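Local coordinates for protein YciF (PDB 2GS4) that is a homodimeric stress protein of the ferritin-like clan that probably binds metal, its exact cellular role being undefined, at residues Leu31-Leu40 / Val97-Ala105. Residues are numbered along the deposited sequence; the frame is centred on the assembly and turned at random.
Sequences LARATSNEKL and VRDAALIAA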
loop_
_atom_site.group_PDB
_atom_site.type_symbol
_atom_site.label_atom_id
_atom_site.label_comp_id
_atom_site.label_asym_id
_atom_site.label_seq_id
_atom_site.Cartn_x
_atom_site.Cartn_y
_atom_site.Cartn_z
ATOM N N LEU A 31 12.606 8.973 11.890
ATOM C CA LEU A 31 12.383 10.216 11.157
ATOM C C LEU A 31 12.621 11.436 12.023
ATOM O O LEU A 31 13.201 12.418 11.563
ATOM C CB LEU A 31 10.968 10.281 10.582
ATOM C CG LEU A 31 10.688 9.436 9.344
ATOM C CD1 LEU A 31 9.193 9.412 9.119
ATOM C CD2 LEU A 31 11.419 10.007 8.128
ATOM N N ALA A 32 12.175 11.390 13.272
ATOM C CA ALA A 32 12.364 12.533 14.144
ATOM C C ALA A 32 13.849 12.873 14.307
ATOM O O ALA A 32 14.197 14.043 14.473
ATOM C CB ALA A 32 11.717 12.273 15.500
ATOM N N ARG A 33 14.716 11.858 14.252
ATOM C CA ARG A 33 16.168 12.051 14.386
ATOM C C ARG A 33 16.855 12.288 13.036
ATOM O O ARG A 33 18.054 12.555 12.986
ATOM C CB ARG A 33 16.832 10.819 15.029
ATOM C CG ARG A 33 16.329 10.452 16.413
ATOM C CD ARG A 33 16.903 9.128 16.943
ATOM N NE ARG A 33 16.163 8.729 18.138
ATOM C CZ ARG A 33 16.707 8.294 19.271
ATOM N NH1 ARG A 33 18.025 8.180 19.392
ATOM N NH2 ARG A 33 15.924 7.996 20.302
ATOM N N ALA A 34 16.104 12.185 11.944
ATOM C CA ALA A 34 16.693 12.356 10.617
ATOM C C ALA A 34 16.776 13.795 10.120
ATOM O O ALA A 34 17.326 14.044 9.043
ATOM C CB ALA A 34 15.923 11.508 9.605
ATOM N N THR A 35 16.264 14.741 10.899
ATOM C CA THR A 35 16.260 16.133 10.469
ATOM C C THR A 35 16.698 17.148 11.525
ATOM O O THR A 35 16.433 16.976 12.714
ATOM C CB THR A 35 14.854 16.509 9.983
ATOM O OG1 THR A 35 14.827 17.884 9.591
ATOM C CG2 THR A 35 13.838 16.279 11.091
ATOM N N SER A 36 17.357 18.214 11.076
ATOM C CA SER A 36 17.814 19.264 11.980
ATOM C C SER A 36 16.750 20.350 12.126
ATOM O O SER A 36 16.942 21.320 12.858
ATOM C CB SER A 36 19.121 19.891 11.473
ATOM O OG SER A 36 18.937 20.534 10.223
ATOM N N ASN A 37 15.635 20.188 11.419
ATOM C CA ASN A 37 14.538 21.145 11.492
ATOM C C ASN A 37 13.743 20.739 12.738
ATOM O O ASN A 37 12.995 19.756 12.723
ATOM C CB ASN A 37 13.674 21.044 10.226
ATOM C CG ASN A 37 12.365 21.821 10.339
ATOM O OD1 ASN A 37 11.750 21.865 11.402
ATOM N ND2 ASN A 37 11.926 22.416 9.233
ATOM N N GLU A 38 13.931 21.492 13.820
ATOM C CA GLU A 38 13.275 21.227 15.097
ATOM C C GLU A 38 11.762 21.102 15.006
ATOM O O GLU A 38 11.167 20.233 15.646
ATOM C CB GLU A 38 13.629 22.323 16.105
ATOM C CG GLU A 38 12.952 22.153 17.447
ATOM C CD GLU A 38 13.911 21.733 18.538
ATOM O OE1 GLU A 38 14.480 20.623 18.449
ATOM O OE2 GLU A 38 14.095 22.522 19.486
ATOM N N LYS A 39 11.135 21.978 14.221
ATOM C CA LYS A 39 9.690 21.938 14.069
ATOM C C LYS A 39 9.248 20.647 13.377
ATOM O O LYS A 39 8.205 20.089 13.716
ATOM C CB LYS A 39 9.192 23.177 13.301
ATOM C CG LYS A 39 9.205 24.457 14.146
ATOM C CD LYS A 39 8.408 24.247 15.438
ATOM C CE LYS A 39 8.567 25.397 16.428
ATOM N NZ LYS A 39 7.835 26.629 16.032
ATOM N N LEU A 40 10.038 20.169 12.418
ATOM C CA LEU A 40 9.695 18.933 11.717
ATOM C C LEU A 40 9.938 17.755 12.654
ATOM O O LEU A 40 9.113 16.846 12.753
ATOM C CB LEU A 40 10.540 18.767 10.443
ATOM C CG LEU A 40 10.318 17.464 9.661
ATOM C CD1 LEU A 40 8.835 17.293 9.382
ATOM C CD2 LEU A 40 11.105 17.487 8.353
ATOM N N VAL A 97 16.468 20.486 1.002
ATOM C CA VAL A 97 16.227 19.420 0.026
ATOM C C VAL A 97 15.771 18.216 0.823
ATOM O O VAL A 97 14.720 17.623 0.566
ATOM C CB VAL A 97 17.521 19.042 -0.721
ATOM C CG1 VAL A 97 17.232 18.046 -1.815
ATOM C CG2 VAL A 97 18.168 20.294 -1.280
ATOM N N ARG A 98 16.591 17.877 1.806
ATOM C CA ARG A 98 16.346 16.764 2.694
ATOM C C ARG A 98 14.976 16.819 3.356
ATOM O O ARG A 98 14.241 15.829 3.362
ATOM C CB ARG A 98 17.432 16.737 3.764
ATOM C CG ARG A 98 17.236 15.659 4.788
ATOM C CD ARG A 98 18.450 15.529 5.685
ATOM N NE ARG A 98 18.376 14.300 6.466
ATOM C CZ ARG A 98 18.963 13.158 6.126
ATOM N NH1 ARG A 98 18.829 12.088 6.895
ATOM N NH2 ARG A 98 19.704 13.088 5.024
ATOM N N ASP A 99 14.626 17.978 3.901
ATOM C CA ASP A 99 13.350 18.144 4.582
ATOM C C ASP A 99 12.128 18.096 3.652
ATOM O O ASP A 99 11.058 17.639 4.052
ATOM C CB ASP A 99 13.370 19.443 5.395
ATOM C CG ASP A 99 14.371 19.390 6.550
ATOM O OD1 ASP A 99 14.765 20.464 7.054
ATOM O OD2 ASP A 99 14.763 18.273 6.959
ATOM N N ALA A 100 12.288 18.555 2.414
ATOM C CA ALA A 100 11.188 18.535 1.451
ATOM C C ALA A 100 10.840 17.078 1.171
ATOM O O ALA A 100 9.670 16.702 1.102
ATOM C CB ALA A 100 11.602 19.230 0.156
ATOM N N ALA A 101 11.876 16.265 1.015
ATOM C CA ALA A 101 11.702 14.845 0.750
ATOM C C ALA A 101 11.138 14.119 1.971
ATOM O O ALA A 101 10.271 13.265 1.837
ATOM C CB ALA A 101 13.033 14.226 0.342
ATOM N N LEU A 102 11.622 14.460 3.158
ATOM C CA LEU A 102 11.133 13.805 4.374
ATOM C C LEU A 102 9.650 14.088 4.587
ATOM O O LEU A 102 8.868 13.184 4.880
ATOM C CB LEU A 102 11.956 14.246 5.590
ATOM C CG LEU A 102 13.388 13.696 5.573
ATOM C CD1 LEU A 102 14.204 14.287 6.722
ATOM C CD2 LEU A 102 13.351 12.181 5.673
ATOM N N ILE A 103 9.256 15.342 4.400
ATOM C CA ILE A 103 7.866 15.740 4.548
ATOM C C ILE A 103 7.025 15.039 3.483
ATOM O O ILE A 103 5.966 14.491 3.779
ATOM C CB ILE A 103 7.744 17.266 4.418
ATOM C CG1 ILE A 103 8.536 17.916 5.557
ATOM C CG2 ILE A 103 6.285 17.693 4.422
ATOM C CD1 ILE A 103 8.444 19.416 5.624
ATOM N N ALA A 104 7.519 15.031 2.249
ATOM C CA ALA A 104 6.813 14.382 1.150
ATOM C C ALA A 104 6.666 12.879 1.402
ATOM O O ALA A 104 5.610 12.304 1.139
ATOM C CB ALA A 104 7.548 14.633 -0.169
ATOM N N ALA A 105 7.719 12.243 1.902
ATOM C CA ALA A 105 7.654 10.817 2.188
ATOM C C ALA A 105 6.613 10.588 3.277
ATOM O O ALA A 105 5.820 9.655 3.198
ATOM C CB ALA A 105 9.018 10.305 2.634
HETATM O O HOH W 1 17.016 21.610 8.429
#
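The hydroxyl of T35 is a polar atom worked from two directions: OG1 donates to D99 OD2 at 2.7 Å and also accepts from the backbone N of N37. This second bond, 3.1 Å from N37 N to T35 OG1, closes an ST turn. The first crosses to the neighbouring helix, the hydroxyl approaching from above the carboxylate plane, tilted 39° from it. With chi1 at 178°, OG1 is trans to T35 N and lies on the carbonyl side, where the N-H of N37 can reach it. The other carboxylate oxygen, D99 OD1, takes a hydrogen from a water that also bonds to S36 OG, and N37 CB lies 3.4 Å from it. This is how a tight connection between two helices of a ferritin-like bundle, 6-33 and 38-63, is fastened to a third, 95-126. N37 is the N-cap of the outgoing helix, its OD1 accepting from L40 N. R98, the residue just before D99, stretches out from CG to NE and meets A34 O edge-on: NE donates at 2.8 Å, nearly in line with the carbonyl, while NH1 adds a weak bond. NH1 also donates to I89 O and NH2 to E93 O; three backbone carbonyls thus grip the guanidinium and restrict its rotation. Beside these polar bonds the contact is apolar: L102 CD2 meets L31 CD2 at 3.8 Å, and L102 CD1 lies beside T35 CB. L40 CD2 rests 3.8 Å from I103 CG1, with I103 also touching L153 and A154 of helix 130-159.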